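Local coordinates for methyltransferase (Pyrococcus horikoshii, PDB 1IXK), which probably methylates cytidine at the 5-position of the base in tRNA, using S-adenosyl-L-methionine as methyl donor, at residues A[101-112]-A[130-139]; A[46-54]-A[163-171]. All blocks are in the same frame, centred on the assembly; numbering follows the deposited sequence.

Overall arrangement
Contacts 1 and 2 lie side by side, their centres about 10 Å apart, and both reach the small antiparallel sheet in which strands 46-49 and 100-102 are neighbours. Y101 O and R48 N, 2.8 Å apart, probably form a hydrogen bond between these strands. R48 then crosses from contact 2 into contact 1, where its guanidinium binds Q103, G131 and S134. Contact 1 is nested inside the chain loop that contact 2 closes, and it is the one nearer the predicted active centre: the side chain of K132 comes within about 3 Å of that of D194, predicted to bind S-adenosyl-L-methionine, and about 7 Å of that of C247, the predicted nucleophile.

Contact 1 of 2, residues A[101-112]-A[130-139]; sequences YIQEASSMYPPV and GGKTSYLAQL
P111 sits as a knob among K132, Y135, L136 and L139, where helices 105-112 and 131-139 cross at -45° with their axes 8.9 Å apart. A proline suits this place because its compact ring fits the hole, and P111 CA and L136 CA come within 5.6 Å; P111 CG rests on K132 CB. The Y135 ring, swung away from its own backbone N (chi1 -156°), extends the tight part. M108 CB meets it at the edge, in the ring plane, 3.7 Å from Y135 CE1, and V112 CG2 approaches to 3.5 Å from Y135 CZ, while the hydroxyl bonds to E78. With an alanine here, the space between M108 and V112 would probably open into a gap, and E78 would lose its hydroxyl partner.

At the start of helix 131-139 the packing is still close, with Y101 CE1 3.4 Å from G131 CA, and a CB on G131 would clash with Y101 and Q103. Water enters beside it: one molecule 2.7 Å from Y101 OH reaches G131 N by a weak bond. K132 runs past S107, its CE 3.5 Å from the buried, partnerless S107 O, and ends in a long, weak ion pair with D194. G130, G131 and K132 belong to the glycine-rich loop and helix start that, in the Rossmann-like fold of class I methyltransferases, are predicted to bind S-adenosyl-L-methionine.

Contact 2 of 2, residues A[46-54]-A[163-171]; sequences CFRVNTLKI and LSRLGVLNV
K53 NZ is held by two acceptors at the end of helix 153-166: it donates to R165 O at 2.7 Å and to a water that in turn donates to S164 O, 2.8 Å away. Extended beyond CG, the K53 chain spans the distance from the loop to the last helical turn, and its ammonium comes in tilted 30° from the plane of the R165 carbonyl. A lysine suits a helix C-terminus, where its charge would probably be favoured by the partly negative carbonyl end.

Next to it N50 binds the following carbonyl. N50 ND2 lies 2.8 Å from L166 O, in the carbonyl plane and on a lone pair, and the oxygen in turn lies close to the N50 amide plane. With CG anti to the backbone N (chi1 176°), the amide faces the helix end. N50 OD1, by contrast, accepts from L52 N, 3.1 Å away and well above the plane of the amide, in an Asx turn that helps fix the rotation of the group; ND2 also donates to G98 O. An asparagine can thus brace its own turn and pair with the helix at once.

G167 ends the helix in a Schellman motif at positive phi (75°); a CB here would lie only 3.2 Å from K53 CE. L52 CD1 adds an apolar touch 3.8 Å from V168 CG2.

Deeper in, L166 CD1 lies 4.2 Å from R48 NH1, a loose touch at the edge of the guanidinium and near its plane; Q138 also accepts from R48 NE. The contact thus ties the loop after strand 46-49 to the end of helix 153-166, with helix 131-139 touching R48 and V168 and strand 100-102 lying against L166.

Contact 1 of 2, residues A[101-112]-A[130-139]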
ATOM      1  N   TYR A 101      -5.706  -1.277  15.188  1.00 15.54           N
ATOM      2  CA  TYR A 101      -4.335  -1.018  14.761  1.00 15.43           C
ATOM      3  C   TYR A 101      -4.341   0.282  13.977  1.00 15.21           C
ATOM      4  O   TYR A 101      -5.191   0.483  13.110  1.00 12.10           O
ATOM      5  CB  TYR A 101      -3.823  -2.165  13.888  1.00 17.24           C
ATOM      6  CG  TYR A 101      -2.373  -2.018  13.482  1.00 18.49           C
ATOM      7  CD1 TYR A 101      -2.015  -1.310  12.336  1.00 18.77           C
ATOM      8  CD2 TYR A 101      -1.355  -2.564  14.263  1.00 21.21           C
ATOM      9  CE1 TYR A 101      -0.674  -1.147  11.978  1.00 19.17           C
ATOM     10  CE2 TYR A 101      -0.017  -2.408  13.915  1.00 21.49           C
ATOM     11  CZ  TYR A 101       0.315  -1.700  12.773  1.00 19.81           C
ATOM     12  OH  TYR A 101       1.639  -1.556  12.430  1.00 23.37           O
ATOM     13  N   ILE A 102      -3.401   1.170  14.287  1.00 16.89           N
ATOM     14  CA  ILE A 102      -3.327   2.461  13.606  1.00 17.47           C
ATOM     15  C   ILE A 102      -2.432   2.414  12.367  1.00 17.34           C
ATOM     16  O   ILE A 102      -1.274   2.020  12.441  1.00 14.80           O
ATOM     17  CB  ILE A 102      -2.780   3.561  14.545  1.00 20.21           C
ATOM     18  CG1 ILE A 102      -3.617   3.631  15.825  1.00 22.48           C
ATOM     19  CG2 ILE A 102      -2.795   4.905  13.827  1.00 19.85           C
ATOM     20  CD1 ILE A 102      -5.053   4.059  15.602  1.00 26.77           C
ATOM     21  N   GLN A 103      -2.985   2.822  11.232  1.00 16.92           N
ATOM     22  CA  GLN A 103      -2.250   2.851   9.975  1.00 16.90           C
ATOM     23  C   GLN A 103      -3.001   3.734   8.990  1.00 16.68           C
ATOM     24  O   GLN A 103      -4.194   3.995   9.155  1.00 15.23           O
ATOM     25  CB  GLN A 103      -2.090   1.435   9.401  1.00 19.78           C
ATOM     26  CG  GLN A 103      -3.394   0.741   9.048  1.00 21.36           C
ATOM     27  CD  GLN A 103      -3.183  -0.662   8.498  1.00 23.56           C
ATOM     28  OE1 GLN A 103      -4.062  -1.509   8.599  1.00 22.93           O
ATOM     29  NE2 GLN A 103      -2.018  -0.905   7.903  1.00 24.63           N
ATOM     30  N   GLU A 104      -2.300   4.194   7.964  1.00 17.06           N
ATOM     31  CA  GLU A 104      -2.902   5.056   6.957  1.00 16.61           C
ATOM     32  C   GLU A 104      -3.981   4.319   6.178  1.00 13.59           C
ATOM     33  O   GLU A 104      -3.897   3.108   5.975  1.00 15.38           O
ATOM     34  CB  GLU A 104      -1.826   5.557   5.996  1.00 19.59           C
ATOM     35  CG  GLU A 104      -0.761   6.410   6.655  1.00 25.68           C
ATOM     36  CD  GLU A 104       0.346   6.779   5.693  1.00 30.62           C
ATOM     37  OE1 GLU A 104       0.029   7.260   4.586  1.00 32.22           O
ATOM     38  OE2 GLU A 104       1.531   6.590   6.042  1.00 34.12           O
ATOM     39  N   ALA A 105      -4.990   5.058   5.735  1.00 10.90           N
ATOM     40  CA  ALA A 105      -6.084   4.470   4.977  1.00 11.93           C
ATOM     41  C   ALA A 105      -5.562   3.746   3.740  1.00 11.31           C
ATOM     42  O   ALA A 105      -5.950   2.614   3.465  1.00 10.71           O
ATOM     43  CB  ALA A 105      -7.077   5.550   4.564  1.00 10.23           C
ATOM     44  N   SER A 106      -4.674   4.395   2.994  1.00 13.36           N
ATOM     45  CA  SER A 106      -4.137   3.783   1.786  1.00 13.81           C
ATOM     46  C   SER A 106      -3.450   2.446   2.046  1.00 14.54           C
ATOM     47  O   SER A 106      -3.550   1.528   1.230  1.00 15.24           O
ATOM     48  CB  SER A 106      -3.161   4.744   1.086  1.00 15.07           C
ATOM     49  OG  SER A 106      -2.021   5.000   1.888  1.00 16.94           O
ATOM     50  N   SER A 107      -2.763   2.324   3.181  1.00 11.58           N
ATOM     51  CA  SER A 107      -2.062   1.087   3.502  1.00 13.44           C
ATOM     52  C   SER A 107      -3.015  -0.092   3.748  1.00 11.77           C
ATOM     53  O   SER A 107      -2.584  -1.237   3.794  1.00 11.84           O
ATOM     54  CB  SER A 107      -1.144   1.290   4.720  1.00 15.17           C
ATOM     55  OG  SER A 107      -1.895   1.535   5.899  1.00 25.25           O
HETATM   56  N   MSE A 108      -4.307   0.195   3.894  1.00  9.85           N
HETATM   57  CA  MSE A 108      -5.301  -0.849   4.120  1.00 11.45           C
HETATM   58  C   MSE A 108      -5.749  -1.496   2.808  1.00 12.05           C
HETATM   59  O   MSE A 108      -6.207  -2.638   2.790  1.00 12.11           O
HETATM   60  CB  MSE A 108      -6.531  -0.267   4.829  1.00 12.43           C
HETATM   61  CG  MSE A 108      -6.275   0.265   6.237  1.00 14.42           C
HETATM   62 SE   MSE A 108      -7.801   0.877   7.045  1.00  8.00          SE
HETATM   63  CE  MSE A 108      -7.098   1.980   8.270  1.00 12.73           C
ATOM     64  N   TYR A 109      -5.592  -0.771   1.707  1.00  9.93           N
ATOM     65  CA  TYR A 109      -6.023  -1.269   0.403  1.00 11.53           C
ATOM     66  C   TYR A 109      -5.330  -2.548  -0.095  1.00 10.92           C
ATOM     67  O   TYR A 109      -6.002  -3.512  -0.456  1.00 10.38           O
ATOM     68  CB  TYR A 109      -5.868  -0.157  -0.650  1.00 16.76           C
ATOM     69  CG  TYR A 109      -6.748  -0.303  -1.884  1.00 19.59           C
ATOM     70  CD1 TYR A 109      -7.371  -1.510  -2.190  1.00 21.21           C
ATOM     71  CD2 TYR A 109      -6.928   0.768  -2.761  1.00 21.79           C
ATOM     72  CE1 TYR A 109      -8.152  -1.651  -3.338  1.00 23.47           C
ATOM     73  CE2 TYR A 109      -7.705   0.636  -3.914  1.00 22.21           C
ATOM     74  CZ  TYR A 109      -8.310  -0.576  -4.192  1.00 22.74           C
ATOM     75  OH  TYR A 109      -9.067  -0.723  -5.332  1.00 26.89           O
ATOM     76  N   PRO A 110      -3.983  -2.580  -0.112  1.00  9.64           N
ATOM     77  CA  PRO A 110      -3.260  -3.767  -0.588  1.00  9.76           C
ATOM     78  C   PRO A 110      -3.673  -5.112   0.009  1.00 10.11           C
ATOM     79  O   PRO A 110      -3.981  -6.051  -0.732  1.00 12.78           O
ATOM     80  CB  PRO A 110      -1.795  -3.417  -0.306  1.00  8.40           C
ATOM     81  CG  PRO A 110      -1.773  -1.939  -0.520  1.00  9.73           C
ATOM     82  CD  PRO A 110      -3.035  -1.499   0.219  1.00 10.92           C
ATOM     83  N   PRO A 111      -3.694  -5.231   1.347  1.00  9.53           N
ATOM     84  CA  PRO A 111      -4.088  -6.517   1.931  1.00 11.48           C
ATOM     85  C   PRO A 111      -5.501  -6.937   1.534  1.00 10.83           C
ATOM     86  O   PRO A 111      -5.750  -8.103   1.222  1.00 10.91           O
ATOM     87  CB  PRO A 111      -3.993  -6.269   3.439  1.00 12.33           C
ATOM     88  CG  PRO A 111      -3.060  -5.120   3.567  1.00 15.05           C
ATOM     89  CD  PRO A 111      -3.382  -4.247   2.397  1.00 11.57           C
ATOM     90  N   VAL A 112      -6.427  -5.986   1.567  1.00 10.17           N
ATOM     91  CA  VAL A 112      -7.816  -6.269   1.225  1.00 11.70           C
ATOM     92  C   VAL A 112      -7.930  -6.677  -0.245  1.00 10.46           C
ATOM     93  O   VAL A 112      -8.638  -7.626  -0.581  1.00 13.75           O
ATOM     94  CB  VAL A 112      -8.714  -5.040   1.506  1.00 11.45           C
ATOM     95  CG1 VAL A 112     -10.148  -5.329   1.083  1.00 13.29           C
ATOM     96  CG2 VAL A 112      -8.668  -4.696   2.996  1.00 12.98           C
ATOM     97  N   GLY A 130       4.742  -5.248   8.811  1.00 26.63           N
ATOM     98  CA  GLY A 130       4.112  -4.759  10.024  1.00 25.61           C
ATOM     99  C   GLY A 130       2.597  -4.678   9.956  1.00 23.00           C
ATOM    100  O   GLY A 130       1.904  -5.683  10.098  1.00 24.39           O
ATOM    101  N   GLY A 131       2.090  -3.469   9.742  1.00 20.23           N
ATOM    102  CA  GLY A 131       0.658  -3.254   9.671  1.00 20.14           C
ATOM    103  C   GLY A 131      -0.066  -4.063   8.613  1.00 18.30           C
ATOM    104  O   GLY A 131      -1.111  -4.645   8.889  1.00 18.56           O
ATOM    105  N   LYS A 132       0.470  -4.101   7.397  1.00 17.20           N
ATOM    106  CA  LYS A 132      -0.179  -4.857   6.330  1.00 15.42           C
ATOM    107  C   LYS A 132      -0.094  -6.356   6.571  1.00 14.55           C
ATOM    108  O   LYS A 132      -0.991  -7.102   6.195  1.00 15.17           O
ATOM    109  CB  LYS A 132       0.449  -4.528   4.973  1.00 18.46           C
ATOM    110  CG  LYS A 132       0.240  -3.094   4.513  1.00 20.95           C
ATOM    111  CD  LYS A 132       0.629  -2.943   3.049  1.00 24.15           C
ATOM    112  CE  LYS A 132       0.662  -1.486   2.638  1.00 25.42           C
ATOM    113  NZ  LYS A 132       1.649  -0.741   3.457  1.00 26.22           N
ATOM    114  N   THR A 133       0.995  -6.795   7.195  1.00 13.89           N
ATOM    115  CA  THR A 133       1.175  -8.209   7.474  1.00 14.44           C
ATOM    116  C   THR A 133       0.102  -8.704   8.442  1.00 14.27           C
ATOM    117  O   THR A 133      -0.458  -9.783   8.250  1.00 12.18           O
ATOM    118  CB  THR A 133       2.562  -8.486   8.075  1.00 13.85           C
ATOM    119  OG1 THR A 133       3.563  -7.828   7.285  1.00 16.16           O
ATOM    120  CG2 THR A 133       2.839  -9.989   8.087  1.00 14.41           C
ATOM    121  N   SER A 134      -0.187  -7.916   9.475  1.00 13.72           N
ATOM    122  CA  SER A 134      -1.208  -8.303  10.446  1.00 13.62           C
ATOM    123  C   SER A 134      -2.610  -8.216   9.832  1.00 12.91           C
ATOM    124  O   SER A 134      -3.528  -8.924  10.251  1.00 12.53           O
ATOM    125  CB  SER A 134      -1.105  -7.434  11.714  1.00 14.62           C
ATOM    126  OG  SER A 134      -1.138  -6.049  11.419  1.00 13.90           O
ATOM    127  N   TYR A 135      -2.779  -7.365   8.826  1.00 11.13           N
ATOM    128  CA  TYR A 135      -4.083  -7.262   8.176  1.00 11.78           C
ATOM    129  C   TYR A 135      -4.299  -8.576   7.421  1.00 11.67           C
ATOM    130  O   TYR A 135      -5.385  -9.165   7.473  1.00 11.16           O
ATOM    131  CB  TYR A 135      -4.123  -6.068   7.208  1.00 12.53           C
ATOM    132  CG  TYR A 135      -5.521  -5.531   6.930  1.00 12.62           C
ATOM    133  CD1 TYR A 135      -5.704  -4.226   6.470  1.00 16.24           C
ATOM    134  CD2 TYR A 135      -6.662  -6.313   7.159  1.00 13.25           C
ATOM    135  CE1 TYR A 135      -6.982  -3.704   6.250  1.00 16.16           C
ATOM    136  CE2 TYR A 135      -7.950  -5.800   6.939  1.00 14.37           C
ATOM    137  CZ  TYR A 135      -8.098  -4.491   6.486  1.00 17.57           C
ATOM    138  OH  TYR A 135      -9.356  -3.960   6.275  1.00 16.92           O
ATOM    139  N   LEU A 136      -3.259  -9.043   6.729  1.00  9.38           N
ATOM    140  CA  LEU A 136      -3.348 -10.306   5.995  1.00 10.51           C
ATOM    141  C   LEU A 136      -3.734 -11.416   6.968  1.00 12.97           C
ATOM    142  O   LEU A 136      -4.566 -12.270   6.654  1.00 11.08           O
ATOM    143  CB  LEU A 136      -2.005 -10.668   5.343  1.00  9.69           C
ATOM    144  CG  LEU A 136      -1.431  -9.736   4.276  1.00 10.99           C
ATOM    145  CD1 LEU A 136      -0.019 -10.195   3.915  1.00  9.14           C
ATOM    146  CD2 LEU A 136      -2.331  -9.718   3.038  1.00  8.00           C
ATOM    147  N   ALA A 137      -3.126 -11.394   8.149  1.00  9.74           N
ATOM    148  CA  ALA A 137      -3.400 -12.400   9.165  1.00 11.93           C
ATOM    149  C   ALA A 137      -4.863 -12.457   9.603  1.00  8.76           C
ATOM    150  O   ALA A 137      -5.424 -13.545   9.730  1.00  9.06           O
ATOM    151  CB  ALA A 137      -2.500 -12.179  10.388  1.00  9.49           C
ATOM    152  N   GLN A 138      -5.488 -11.307   9.843  1.00 10.22           N
ATOM    153  CA  GLN A 138      -6.879 -11.339  10.279  1.00 11.59           C
ATOM    154  C   GLN A 138      -7.806 -11.723   9.128  1.00 10.88           C
ATOM    155  O   GLN A 138      -8.830 -12.371   9.336  1.00 11.45           O
ATOM    156  CB  GLN A 138      -7.295 -10.005  10.932  1.00 12.98           C
ATOM    157  CG  GLN A 138      -7.377  -8.785  10.030  1.00 14.30           C
ATOM    158  CD  GLN A 138      -7.741  -7.526  10.810  1.00 16.44           C
ATOM    159  OE1 GLN A 138      -6.948  -7.024  11.611  1.00 16.40           O
ATOM    160  NE2 GLN A 138      -8.947  -7.016  10.583  1.00 13.29           N
ATOM    161  N   LEU A 139      -7.432 -11.363   7.907  1.00 12.75           N
ATOM    162  CA  LEU A 139      -8.245 -11.719   6.751  1.00 11.92           C
ATOM    163  C   LEU A 139      -8.186 -13.234   6.563  1.00 12.49           C
ATOM    164  O   LEU A 139      -9.137 -13.849   6.074  1.00 12.11           O
ATOM    165  CB  LEU A 139      -7.734 -10.993   5.497  1.00 13.85           C
ATOM    166  CG  LEU A 139      -8.011  -9.482   5.445  1.00 11.83           C
ATOM    167  CD1 LEU A 139      -7.205  -8.839   4.318  1.00 14.61           C
ATOM    168  CD2 LEU A 139      -9.499  -9.240   5.239  1.00 14.62           C
TER
HETATM  169  O   HOH W   1       2.374  -0.119  10.291  1.00 40.66           O

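Contact 2 of 2, residues A[46-54]-A[163-171]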
ATOM      1  N   CYS A  46      -6.253   7.223  11.109  1.00 17.23           N
ATOM      2  CA  CYS A  46      -7.191   6.139  10.828  1.00 15.54           C
ATOM      3  C   CYS A  46      -6.816   4.860  11.566  1.00 15.17           C
ATOM      4  O   CYS A  46      -5.668   4.674  11.978  1.00 13.38           O
ATOM      5  CB  CYS A  46      -7.243   5.855   9.323  1.00 17.04           C
ATOM      6  SG  CYS A  46      -7.408   7.316   8.244  1.00 21.60           S
ATOM      7  N   PHE A  47      -7.790   3.971  11.740  1.00 14.92           N
ATOM      8  CA  PHE A  47      -7.516   2.716  12.425  1.00 14.55           C
ATOM      9  C   PHE A  47      -8.247   1.559  11.770  1.00 13.45           C
ATOM     10  O   PHE A  47      -9.233   1.748  11.064  1.00 12.18           O
ATOM     11  CB  PHE A  47      -7.908   2.819  13.909  1.00 16.39           C
ATOM     12  CG  PHE A  47      -9.383   3.013  14.141  1.00 18.52           C
ATOM     13  CD1 PHE A  47     -10.255   1.927  14.134  1.00 17.89           C
ATOM     14  CD2 PHE A  47      -9.905   4.288  14.334  1.00 18.43           C
ATOM     15  CE1 PHE A  47     -11.622   2.109  14.313  1.00 19.91           C
ATOM     16  CE2 PHE A  47     -11.278   4.481  14.514  1.00 19.93           C
ATOM     17  CZ  PHE A  47     -12.138   3.390  14.503  1.00 18.07           C
ATOM     18  N   ARG A  48      -7.748   0.358  12.030  1.00 12.89           N
ATOM     19  CA  ARG A  48      -8.315  -0.865  11.492  1.00 14.88           C
ATOM     20  C   ARG A  48      -8.757  -1.734  12.657  1.00 13.72           C
ATOM     21  O   ARG A  48      -8.009  -1.927  13.610  1.00 14.81           O
ATOM     22  CB  ARG A  48      -7.249  -1.599  10.680  1.00 15.38           C
ATOM     23  CG  ARG A  48      -7.646  -2.971  10.172  1.00 19.38           C
ATOM     24  CD  ARG A  48      -6.412  -3.704   9.671  1.00 15.48           C
ATOM     25  NE  ARG A  48      -5.766  -4.502  10.707  1.00 16.89           N
ATOM     26  CZ  ARG A  48      -4.450  -4.616  10.862  1.00 16.15           C
ATOM     27  NH1 ARG A  48      -3.964  -5.380  11.828  1.00 16.65           N
ATOM     28  NH2 ARG A  48      -3.615  -3.944  10.075  1.00 14.97           N
ATOM     29  N   VAL A  49      -9.976  -2.250  12.589  1.00 14.70           N
ATOM     30  CA  VAL A  49     -10.475  -3.117  13.653  1.00 14.03           C
ATOM     31  C   VAL A  49      -9.806  -4.484  13.508  1.00 15.45           C
ATOM     32  O   VAL A  49      -9.787  -5.051  12.414  1.00 13.48           O
ATOM     33  CB  VAL A  49     -11.995  -3.325  13.544  1.00 14.34           C
ATOM     34  CG1 VAL A  49     -12.457  -4.306  14.613  1.00 16.05           C
ATOM     35  CG2 VAL A  49     -12.721  -1.987  13.675  1.00 15.88           C
ATOM     36  N   ASN A  50      -9.260  -5.006  14.601  1.00 15.28           N
ATOM     37  CA  ASN A  50      -8.628  -6.318  14.562  1.00 16.12           C
ATOM     38  C   ASN A  50      -9.711  -7.359  14.810  1.00 16.76           C
ATOM     39  O   ASN A  50     -10.057  -7.666  15.955  1.00 14.42           O
ATOM     40  CB  ASN A  50      -7.528  -6.427  15.618  1.00 16.38           C
ATOM     41  CG  ASN A  50      -6.919  -7.814  15.678  1.00 16.40           C
ATOM     42  OD1 ASN A  50      -7.071  -8.610  14.751  1.00 15.74           O
ATOM     43  ND2 ASN A  50      -6.221  -8.109  16.765  1.00 14.44           N
ATOM     44  N   THR A  51     -10.249  -7.897  13.721  1.00 16.51           N
ATOM     45  CA  THR A  51     -11.314  -8.882  13.808  1.00 18.64           C
ATOM     46  C   THR A  51     -10.869 -10.219  14.387  1.00 19.82           C
ATOM     47  O   THR A  51     -11.683 -11.124  14.568  1.00 19.97           O
ATOM     48  CB  THR A  51     -11.973  -9.088  12.439  1.00 19.39           C
ATOM     49  OG1 THR A  51     -10.992  -9.508  11.483  1.00 17.64           O
ATOM     50  CG2 THR A  51     -12.605  -7.782  11.977  1.00 19.74           C
ATOM     51  N   LEU A  52      -9.579 -10.346  14.681  1.00 19.32           N
ATOM     52  CA  LEU A  52      -9.081 -11.571  15.289  1.00 22.03           C
ATOM     53  C   LEU A  52      -9.496 -11.533  16.755  1.00 23.92           C
ATOM     54  O   LEU A  52      -9.573 -12.570  17.413  1.00 23.39           O
ATOM     55  CB  LEU A  52      -7.555 -11.655  15.207  1.00 20.11           C
ATOM     56  CG  LEU A  52      -6.907 -12.085  13.889  1.00 19.89           C
ATOM     57  CD1 LEU A  52      -5.404 -12.102  14.060  1.00 17.44           C
ATOM     58  CD2 LEU A  52      -7.411 -13.467  13.484  1.00 20.29           C
ATOM     59  N   LYS A  53      -9.774 -10.328  17.253  1.00 24.14           N
ATOM     60  CA  LYS A  53     -10.164 -10.148  18.647  1.00 24.23           C
ATOM     61  C   LYS A  53     -11.543  -9.551  18.899  1.00 26.21           C
ATOM     62  O   LYS A  53     -12.076  -9.680  19.999  1.00 26.71           O
ATOM     63  CB  LYS A  53      -9.123  -9.296  19.370  1.00 24.59           C
ATOM     64  CG  LYS A  53      -7.782  -9.973  19.557  1.00 23.93           C
ATOM     65  CD  LYS A  53      -6.914  -9.183  20.519  1.00 27.15           C
ATOM     66  CE  LYS A  53      -5.692  -9.977  20.940  1.00 24.24           C
ATOM     67  NZ  LYS A  53      -4.966  -9.295  22.037  1.00 24.46           N
ATOM     68  N   ILE A  54     -12.128  -8.900  17.897  1.00 26.24           N
ATOM     69  CA  ILE A  54     -13.443  -8.291  18.079  1.00 25.76           C
ATOM     70  C   ILE A  54     -14.099  -7.923  16.752  1.00 25.51           C
ATOM     71  O   ILE A  54     -13.414  -7.584  15.785  1.00 24.49           O
ATOM     72  CB  ILE A  54     -13.331  -7.022  18.957  1.00 26.40           C
ATOM     73  CG1 ILE A  54     -14.721  -6.456  19.245  1.00 26.29           C
ATOM     74  CG2 ILE A  54     -12.459  -5.984  18.260  1.00 26.06           C
ATOM     75  CD1 ILE A  54     -14.710  -5.254  20.163  1.00 28.02           C
ATOM     76  N   LEU A 163       2.558  -8.185  16.755  1.00 19.11           N
ATOM     77  CA  LEU A 163       1.782  -9.348  16.345  1.00 18.29           C
ATOM     78  C   LEU A 163       1.240 -10.076  17.573  1.00 18.92           C
ATOM     79  O   LEU A 163       0.109 -10.564  17.570  1.00 17.13           O
ATOM     80  CB  LEU A 163       2.649 -10.288  15.492  1.00 16.67           C
ATOM     81  CG  LEU A 163       3.170  -9.709  14.166  1.00 15.23           C
ATOM     82  CD1 LEU A 163       4.074 -10.718  13.481  1.00 16.40           C
ATOM     83  CD2 LEU A 163       2.000  -9.352  13.258  1.00 15.94           C
ATOM     84  N   SER A 164       2.045 -10.134  18.630  1.00 20.54           N
ATOM     85  CA  SER A 164       1.624 -10.792  19.861  1.00 22.66           C
ATOM     86  C   SER A 164       0.448 -10.040  20.479  1.00 21.61           C
ATOM     87  O   SER A 164      -0.531 -10.649  20.910  1.00 23.07           O
ATOM     88  CB  SER A 164       2.786 -10.857  20.853  1.00 25.42           C
ATOM     89  OG  SER A 164       2.358 -11.411  22.084  1.00 31.33           O
ATOM     90  N   ARG A 165       0.543  -8.716  20.519  1.00 21.25           N
ATOM     91  CA  ARG A 165      -0.528  -7.896  21.068  1.00 21.17           C
ATOM     92  C   ARG A 165      -1.811  -8.072  20.252  1.00 20.02           C
ATOM     93  O   ARG A 165      -2.917  -8.027  20.799  1.00 17.34           O
ATOM     94  CB  ARG A 165      -0.121  -6.414  21.086  1.00 25.06           C
ATOM     95  CG  ARG A 165      -1.292  -5.468  21.360  1.00 30.27           C
ATOM     96  CD  ARG A 165      -0.872  -4.052  21.772  1.00 34.61           C
ATOM     97  NE  ARG A 165      -0.107  -3.345  20.747  1.00 39.15           N
ATOM     98  CZ  ARG A 165       1.212  -3.435  20.596  1.00 40.32           C
ATOM     99  NH1 ARG A 165       1.927  -4.206  21.407  1.00 42.24           N
ATOM    100  NH2 ARG A 165       1.818  -2.760  19.629  1.00 40.24           N
ATOM    101  N   LEU A 166      -1.660  -8.283  18.946  1.00 17.29           N
ATOM    102  CA  LEU A 166      -2.805  -8.457  18.053  1.00 16.07           C
ATOM    103  C   LEU A 166      -3.352  -9.884  18.028  1.00 15.66           C
ATOM    104  O   LEU A 166      -4.403 -10.135  17.445  1.00 15.66           O
ATOM    105  CB  LEU A 166      -2.430  -8.036  16.628  1.00 16.20           C
ATOM    106  CG  LEU A 166      -2.019  -6.568  16.455  1.00 17.81           C
ATOM    107  CD1 LEU A 166      -1.502  -6.330  15.037  1.00 19.97           C
ATOM    108  CD2 LEU A 166      -3.207  -5.673  16.746  1.00 19.29           C
ATOM    109  N   GLY A 167      -2.637 -10.815  18.649  1.00 15.38           N
ATOM    110  CA  GLY A 167      -3.090 -12.196  18.670  1.00 15.84           C
ATOM    111  C   GLY A 167      -2.887 -12.921  17.348  1.00 15.27           C
ATOM    112  O   GLY A 167      -3.600 -13.874  17.037  1.00 15.74           O
ATOM    113  N   VAL A 168      -1.911 -12.465  16.568  1.00 15.73           N
ATOM    114  CA  VAL A 168      -1.606 -13.072  15.275  1.00 12.75           C
ATOM    115  C   VAL A 168      -0.751 -14.320  15.490  1.00 13.85           C
ATOM    116  O   VAL A 168       0.317 -14.252  16.104  1.00 13.62           O
ATOM    117  CB  VAL A 168      -0.859 -12.072  14.378  1.00 13.67           C
ATOM    118  CG1 VAL A 168      -0.425 -12.753  13.079  1.00 13.10           C
ATOM    119  CG2 VAL A 168      -1.767 -10.878  14.087  1.00 10.58           C
ATOM    120  N   LEU A 169      -1.207 -15.452  14.960  1.00 10.77           N
ATOM    121  CA  LEU A 169      -0.506 -16.719  15.155  1.00 12.63           C
ATOM    122  C   LEU A 169       0.046 -17.392  13.903  1.00 12.81           C
ATOM    123  O   LEU A 169       0.739 -18.406  14.006  1.00 12.93           O
ATOM    124  CB  LEU A 169      -1.453 -17.714  15.841  1.00 14.34           C
ATOM    125  CG  LEU A 169      -2.126 -17.261  17.142  1.00 14.58           C
ATOM    126  CD1 LEU A 169      -3.196 -18.263  17.555  1.00 17.49           C
ATOM    127  CD2 LEU A 169      -1.072 -17.114  18.223  1.00 17.29           C
ATOM    128  N   ASN A 170      -0.243 -16.838  12.729  1.00 11.26           N
ATOM    129  CA  ASN A 170       0.184 -17.476  11.486  1.00 11.89           C
ATOM    130  C   ASN A 170       1.286 -16.801  10.678  1.00 13.27           C
ATOM    131  O   ASN A 170       1.446 -17.095   9.490  1.00 14.27           O
ATOM    132  CB  ASN A 170      -1.042 -17.667  10.591  1.00 12.44           C
ATOM    133  CG  ASN A 170      -1.648 -16.352  10.163  1.00 14.38           C
ATOM    134  OD1 ASN A 170      -1.301 -15.296  10.699  1.00 14.06           O
ATOM    135  ND2 ASN A 170      -2.565 -16.402   9.202  1.00 15.59           N
ATOM    136  N   VAL A 171       2.056 -15.915  11.305  1.00 13.33           N
ATOM    137  CA  VAL A 171       3.130 -15.227  10.589  1.00 14.15           C
ATOM    138  C   VAL A 171       4.493 -15.790  10.961  1.00 15.78           C
ATOM    139  O   VAL A 171       4.745 -16.121  12.121  1.00 15.05           O
ATOM    140  CB  VAL A 171       3.134 -13.705  10.891  1.00 14.20           C
ATOM    141  CG1 VAL A 171       4.286 -13.018  10.144  1.00 15.59           C
ATOM    142  CG2 VAL A 171       1.808 -13.083  10.484  1.00 14.50           C
TER
HETATM  143  O   HOH W   2      -2.883 -10.876  22.475  1.00 19.10           O